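Local coordinates for glycerol-3-phosphate dehydrogenase [NAD(P)+] (Coxiella burnetii, PDB 3K96), which probably catalyses the NAD(P)H-dependent reduction of dihydroxyacetone phosphate to sn-glycerol 3-phosphate, the precursor for phospholipid synthesis, at residues 223-226 against 227-231; 337-341 against 342-346. All coordinates share one frame; numbering follows the deposited sequence.

Interaction 1 (223-226 against 227-231); sequences TGIS and DGLKL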
ATOM      1  N   THR A 223      -4.206   1.880 -11.548  1.00 27.33           N
ATOM      2  CA  THR A 223      -4.370   0.587 -10.934  1.00 28.04           C
ATOM      3  C   THR A 223      -5.770   0.027 -11.212  1.00 28.23           C
ATOM      4  O   THR A 223      -5.956  -1.189 -11.284  1.00 28.09           O
ATOM      5  CB  THR A 223      -4.089   0.637  -9.451  1.00 27.71           C
ATOM      6  OG1 THR A 223      -4.948   1.605  -8.843  1.00 28.40           O
ATOM      7  CG2 THR A 223      -2.627   1.023  -9.206  1.00 30.34           C
ATOM      8  N   GLY A 224      -6.757   0.906 -11.363  1.00 27.16           N
ATOM      9  CA  GLY A 224      -8.094   0.460 -11.698  1.00 26.23           C
ATOM     10  C   GLY A 224      -8.094  -0.215 -13.068  1.00 27.37           C
ATOM     11  O   GLY A 224      -8.747  -1.259 -13.272  1.00 25.93           O
ATOM     12  N   ILE A 225      -7.365   0.382 -14.013  1.00 27.14           N
ATOM     13  CA  ILE A 225      -7.275  -0.146 -15.365  1.00 27.72           C
ATOM     14  C   ILE A 225      -6.664  -1.554 -15.355  1.00 28.62           C
ATOM     15  O   ILE A 225      -7.181  -2.451 -16.001  1.00 30.29           O
ATOM     16  CB  ILE A 225      -6.461   0.785 -16.290  1.00 27.63           C
ATOM     17  CG1 ILE A 225      -7.227   2.100 -16.511  1.00 26.51           C
ATOM     18  CG2 ILE A 225      -6.218   0.116 -17.636  1.00 25.84           C
ATOM     19  CD1 ILE A 225      -6.453   3.161 -17.227  1.00 24.88           C
ATOM     20  N   SER A 226      -5.572  -1.732 -14.618  1.00 29.74           N
ATOM     21  CA  SER A 226      -4.916  -3.037 -14.476  1.00 29.53           C
ATOM     22  C   SER A 226      -5.907  -4.067 -13.914  1.00 29.76           C
ATOM     23  O   SER A 226      -6.001  -5.194 -14.415  1.00 28.66           O
ATOM     24  CB  SER A 226      -3.695  -2.905 -13.568  1.00 30.69           C
ATOM     25  OG  SER A 226      -2.981  -4.129 -13.444  1.00 30.36           O
ATOM     26  N   ASP A 227      -6.673  -3.683 -12.897  1.00 28.22           N
ATOM     27  CA  ASP A 227      -7.654  -4.591 -12.329  1.00 29.29           C
ATOM     28  C   ASP A 227      -8.773  -4.906 -13.331  1.00 29.07           C
ATOM     29  O   ASP A 227      -9.260  -6.035 -13.394  1.00 28.29           O
ATOM     30  CB  ASP A 227      -8.242  -4.042 -11.043  1.00 30.48           C
ATOM     31  CG  ASP A 227      -7.269  -4.106  -9.863  1.00 37.23           C
ATOM     32  OD1 ASP A 227      -6.199  -4.760  -9.970  1.00 41.81           O
ATOM     33  OD2 ASP A 227      -7.601  -3.504  -8.815  1.00 39.25           O
ATOM     34  N   GLY A 228      -9.173  -3.905 -14.101  1.00 28.25           N
ATOM     35  CA  GLY A 228     -10.198  -4.073 -15.105  1.00 29.41           C
ATOM     36  C   GLY A 228      -9.711  -5.059 -16.149  1.00 29.23           C
ATOM     37  O   GLY A 228     -10.487  -5.809 -16.718  1.00 30.17           O
ATOM     38  N   LEU A 229      -8.421  -5.044 -16.409  1.00 28.82           N
ATOM     39  CA  LEU A 229      -7.820  -5.997 -17.342  1.00 29.24           C
ATOM     40  C   LEU A 229      -7.552  -7.324 -16.625  1.00 29.32           C
ATOM     41  O   LEU A 229      -7.021  -8.245 -17.228  1.00 30.18           O
ATOM     42  CB  LEU A 229      -6.503  -5.441 -17.877  1.00 28.10           C
ATOM     43  CG  LEU A 229      -6.554  -4.242 -18.831  1.00 29.30           C
ATOM     44  CD1 LEU A 229      -5.213  -3.489 -18.874  1.00 25.39           C
ATOM     45  CD2 LEU A 229      -6.988  -4.733 -20.248  1.00 27.55           C
ATOM     46  N   LYS A 230      -7.889  -7.405 -15.328  1.00 29.20           N
ATOM     47  CA  LYS A 230      -7.683  -8.623 -14.530  1.00 30.14           C
ATOM     48  C   LYS A 230      -6.227  -9.034 -14.535  1.00 30.04           C
ATOM     49  O   LYS A 230      -5.928 -10.222 -14.592  1.00 30.06           O
ATOM     50  CB  LYS A 230      -8.454  -9.814 -15.092  1.00 31.66           C
ATOM     51  CG  LYS A 230      -9.908  -9.593 -15.357  1.00 33.58           C
ATOM     52  CD  LYS A 230     -10.723  -9.500 -14.126  1.00 39.18           C
ATOM     53  CE  LYS A 230     -12.196  -9.686 -14.527  1.00 41.78           C
ATOM     54  NZ  LYS A 230     -13.108  -9.403 -13.395  1.00 46.88           N
ATOM     55  N   LEU A 231      -5.318  -8.071 -14.476  1.00 29.54           N
ATOM     56  CA  LEU A 231      -3.890  -8.396 -14.490  1.00 30.15           C
ATOM     57  C   LEU A 231      -3.414  -8.941 -13.140  1.00 29.31           C
ATOM     58  O   LEU A 231      -2.273  -9.415 -13.022  1.00 31.68           O
ATOM     59  CB  LEU A 231      -3.063  -7.193 -14.934  1.00 29.85           C
ATOM     60  CG  LEU A 231      -3.291  -6.817 -16.400  1.00 33.11           C
ATOM     61  CD1 LEU A 231      -2.463  -5.611 -16.792  1.00 30.16           C
ATOM     62  CD2 LEU A 231      -2.971  -8.021 -17.335  1.00 29.62           C
TER
HETATM   63  O   HOH W   1      -4.060  -5.428 -11.487  1.00 28.65           O
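Thr-223 O accepts the backbone N-H of Asp-227 at 3.1 Å, one turn further along helix 206-228. The same oxygen also lies under the carboxylate of Asp-227, 3.5 Å from its CG. The hydroxyl of Thr-223 turns back instead and bonds to Leu-219 O. Gly-224 O takes the N-H of Gly-228 at 2.8 Å. Ile-225 O receives the N-H of Leu-229 at 2.9 Å, the last of these i to i+4 bonds. The side chains of Ile-225 and Leu-229 lie side by side and point the same way. The branch of Ile-225 anti to the backbone N, CG2, is the one that reaches Leu-229 CD1, at 3.9 Å.

Ser-226 changes the pattern. Its O is reached by Leu-231 N at 3.0 Å, five residues on, in a nearly straight bond (174° at the hydrogen). Its OG is anti to the backbone N (chi1 -177°). From there it meets Leu-231 CB at 3.4 Å and donates to a water. That water in turn donates to Asp-227 OD1, so it bridges two adjacent side chains. The other carboxylate oxygen, Asp-227 OD2, forms salt bridges with Arg-282 and Arg-236, which probably favour the charged form of the acid.

Lys-230 has positive phi (58°), and its N bonds back to Asp-227 O at 2.7 Å. This bond lies inside the wider one from Leu-231 N to Ser-226 O. Together they make a Schellman motif, the classic C-terminal cap, which here ends helix 206-228.

Interaction 2 (337-341 against 342-346); sequences EDLDP and QQAVQ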
ATOM      1  N   GLU A 337      -5.190  10.197 -26.278  1.00 33.24           N
ATOM      2  CA  GLU A 337      -4.536   9.739 -27.522  1.00 33.38           C
ATOM      3  C   GLU A 337      -5.030   8.376 -27.970  1.00 32.79           C
ATOM      4  O   GLU A 337      -4.387   7.709 -28.775  1.00 31.34           O
ATOM      5  CB  GLU A 337      -3.026   9.723 -27.348  1.00 33.93           C
ATOM      6  CG  GLU A 337      -2.473  11.094 -26.974  1.00 38.11           C
ATOM      7  CD  GLU A 337      -0.971  11.105 -26.840  1.00 43.13           C
ATOM      8  OE1 GLU A 337      -0.296  10.121 -27.245  1.00 47.88           O
ATOM      9  OE2 GLU A 337      -0.465  12.107 -26.319  1.00 49.16           O
ATOM     10  N   ASP A 338      -6.162   7.967 -27.416  1.00 33.13           N
ATOM     11  CA  ASP A 338      -6.816   6.712 -27.762  1.00 34.61           C
ATOM     12  C   ASP A 338      -5.931   5.474 -27.521  1.00 33.66           C
ATOM     13  O   ASP A 338      -6.148   4.443 -28.138  1.00 33.05           O
ATOM     14  CB  ASP A 338      -7.256   6.771 -29.231  1.00 35.53           C
ATOM     15  CG  ASP A 338      -8.299   5.737 -29.578  1.00 39.40           C
ATOM     16  OD1 ASP A 338      -9.201   5.481 -28.745  1.00 41.38           O
ATOM     17  OD2 ASP A 338      -8.231   5.201 -30.718  1.00 49.21           O
ATOM     18  N   LEU A 339      -4.947   5.580 -26.619  1.00 32.03           N
ATOM     19  CA  LEU A 339      -4.084   4.448 -26.311  1.00 31.51           C
ATOM     20  C   LEU A 339      -4.868   3.275 -25.721  1.00 30.97           C
ATOM     21  O   LEU A 339      -5.630   3.438 -24.762  1.00 31.15           O
ATOM     22  CB  LEU A 339      -2.992   4.860 -25.335  1.00 31.33           C
ATOM     23  CG  LEU A 339      -1.950   3.796 -24.980  1.00 32.88           C
ATOM     24  CD1 LEU A 339      -1.205   3.325 -26.235  1.00 32.75           C
ATOM     25  CD2 LEU A 339      -0.953   4.316 -23.918  1.00 30.27           C
ATOM     26  N   ASP A 340      -4.704   2.102 -26.330  1.00 29.89           N
ATOM     27  CA  ASP A 340      -5.338   0.870 -25.864  1.00 30.81           C
ATOM     28  C   ASP A 340      -4.864   0.556 -24.449  1.00 30.58           C
ATOM     29  O   ASP A 340      -3.662   0.517 -24.193  1.00 30.54           O
ATOM     30  CB  ASP A 340      -4.940  -0.302 -26.752  1.00 31.94           C
ATOM     31  CG  ASP A 340      -5.421  -1.604 -26.207  1.00 35.68           C
ATOM     32  OD1 ASP A 340      -6.649  -1.729 -25.994  1.00 43.71           O
ATOM     33  OD2 ASP A 340      -4.585  -2.502 -25.987  1.00 41.42           O
ATOM     34  N   PRO A 341      -5.806   0.335 -23.521  1.00 30.65           N
ATOM     35  CA  PRO A 341      -5.472   0.064 -22.115  1.00 30.94           C
ATOM     36  C   PRO A 341      -4.537  -1.113 -21.883  1.00 30.55           C
ATOM     37  O   PRO A 341      -3.587  -0.985 -21.115  1.00 29.25           O
ATOM     38  CB  PRO A 341      -6.848  -0.202 -21.487  1.00 30.30           C
ATOM     39  CG  PRO A 341      -7.742   0.675 -22.266  1.00 31.14           C
ATOM     40  CD  PRO A 341      -7.246   0.614 -23.679  1.00 29.78           C
ATOM     41  N   GLN A 342      -4.800  -2.250 -22.519  1.00 29.54           N
ATOM     42  CA  GLN A 342      -3.917  -3.386 -22.332  1.00 31.34           C
ATOM     43  C   GLN A 342      -2.498  -3.039 -22.761  1.00 31.20           C
ATOM     44  O   GLN A 342      -1.553  -3.253 -22.007  1.00 30.18           O
ATOM     45  CB  GLN A 342      -4.406  -4.638 -23.053  1.00 31.58           C
ATOM     46  CG  GLN A 342      -3.490  -5.827 -22.837  1.00 37.54           C
ATOM     47  CD  GLN A 342      -4.074  -7.130 -23.339  1.00 45.64           C
ATOM     48  OE1 GLN A 342      -5.283  -7.369 -23.237  1.00 52.94           O
ATOM     49  NE2 GLN A 342      -3.212  -8.000 -23.847  1.00 46.95           N
ATOM     50  N   GLN A 343      -2.349  -2.457 -23.939  1.00 31.32           N
ATOM     51  CA  GLN A 343      -1.024  -2.098 -24.396  1.00 33.06           C
ATOM     52  C   GLN A 343      -0.382  -1.113 -23.417  1.00 32.23           C
ATOM     53  O   GLN A 343       0.797  -1.231 -23.101  1.00 33.47           O
ATOM     54  CB  GLN A 343      -1.079  -1.480 -25.790  1.00 33.38           C
ATOM     55  CG  GLN A 343       0.244  -0.863 -26.221  1.00 36.86           C
ATOM     56  CD  GLN A 343       0.103   0.014 -27.446  1.00 37.87           C
ATOM     57  OE1 GLN A 343      -0.889  -0.065 -28.167  1.00 40.84           O
ATOM     58  NE2 GLN A 343       1.088   0.866 -27.677  1.00 39.12           N
ATOM     59  N   ALA A 344      -1.161  -0.150 -22.927  1.00 30.37           N
ATOM     60  CA  ALA A 344      -0.629   0.867 -22.013  1.00 30.10           C
ATOM     61  C   ALA A 344      -0.059   0.277 -20.709  1.00 29.96           C
ATOM     62  O   ALA A 344       1.025   0.660 -20.253  1.00 28.55           O
ATOM     63  CB  ALA A 344      -1.704   1.936 -21.691  1.00 27.15           C
ATOM     64  N   VAL A 345      -0.794  -0.638 -20.104  1.00 31.23           N
ATOM     65  CA  VAL A 345      -0.348  -1.208 -18.844  1.00 32.53           C
ATOM     66  C   VAL A 345       0.810  -2.149 -19.086  1.00 35.33           C
ATOM     67  O   VAL A 345       1.707  -2.262 -18.238  1.00 33.85           O
ATOM     68  CB  VAL A 345      -1.475  -1.884 -18.069  1.00 32.75           C
ATOM     69  CG1 VAL A 345      -0.928  -2.536 -16.798  1.00 33.12           C
ATOM     70  CG2 VAL A 345      -2.589  -0.842 -17.710  1.00 28.27           C
ATOM     71  N   GLN A 346       0.811  -2.842 -20.224  0.50 36.56           N
ATOM     72  CA  GLN A 346       1.920  -3.756 -20.520  0.50 37.81           C
ATOM     73  C   GLN A 346       3.212  -2.985 -20.822  0.50 38.75           C
ATOM     74  O   GLN A 346       4.310  -3.502 -20.602  0.50 38.39           O
ATOM     75  CB  GLN A 346       1.555  -4.763 -21.616  0.50 38.03           C
ATOM     76  CG  GLN A 346       0.552  -5.816 -21.132  0.50 38.59           C
ATOM     77  CD  GLN A 346       0.248  -6.882 -22.162  0.50 39.71           C
ATOM     78  OE1 GLN A 346      -0.481  -7.827 -21.883  0.50 38.84           O
ATOM     79  NE2 GLN A 346       0.810  -6.740 -23.356  0.50 38.47           N
TER
HETATM   80  O   HOH W   2      -3.107   1.828 -28.919  1.00 30.69           O
HETATM   81  O   HOH W   3      -7.265  -2.983 -23.849  1.00 36.77           O
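An N-cap by Asp-340 begins helix 341-349, the last helix of the modelled chain, and a hydrophobic staple, Leu-339 before the cap against Ala-344 in the helix, accompanies it. The CG of Asp-340 is anti to its own backbone N (chi1 173°), which carries the carboxylate over the first turn. OD2 accepts the N-H of Gln-343 at 3.0 Å. The donor comes from above the carboxylate plane, 47° out of it. The negative charge therefore sits beside the N-terminal end of the helix, where the helix dipole would be expected to favour it.

The other oxygen works through solvent. A water donates to Asp-340 OD1 and accepts the N-H of Gln-342. Two first-turn N-H groups are thus served by one side chain, one directly and one through water. A second water accepts from Asp-340 N and donates to Gln-343 OE1. The side-chain nitrogen NE2 of Gln-343 bonds to Glu-347 OE2, one turn along, so both ends of this amide are held.

The regular backbone bonds start here as well. Asp-340 O takes the N-H of Ala-344 at 2.9 Å, and Pro-341 O takes that of Val-345 at 3.0 Å. Pro-341 suits the first helical position, where a backbone N-H would have no partner within the helix, so its lack of one costs no helical bond.

Leu-339, the residue before the N-cap, packs on Gln-343 and Ala-344. Its side chain crosses that of Gln-343 at about a right angle, with CD1 3.7 Å from Gln-343 NE2. Gln-330 and Arg-333 of helix 326-336 also touch it. The other methyl, Leu-339 CD2, forms the staple by pressing on Ala-344 CB at 3.3 Å, closer than usual for two carbons.

How the interactions relate
Interaction 1 comes first along the chain and closes the C-terminal end of helix 206-228. The chain then continues through helix 233-253 and the later helices to helix 326-336. Interaction 2 follows, where a short loop leads into helix 341-349. The two local contacts are in series and neither nests in nor crosses the other. The centres of interactions 1 and 2 are about 12 Å apart, and their side chains meet. Leu-231 CD1 lies 3.4 Å from Val-345 CG1, and Ile-225 CG2 lies 3.8 Å from Val-345 CG2. Leu-229 CD1 packs near Gln-342 CA. The end of one helix is thus joined to the start of another, all within the C-terminal family region.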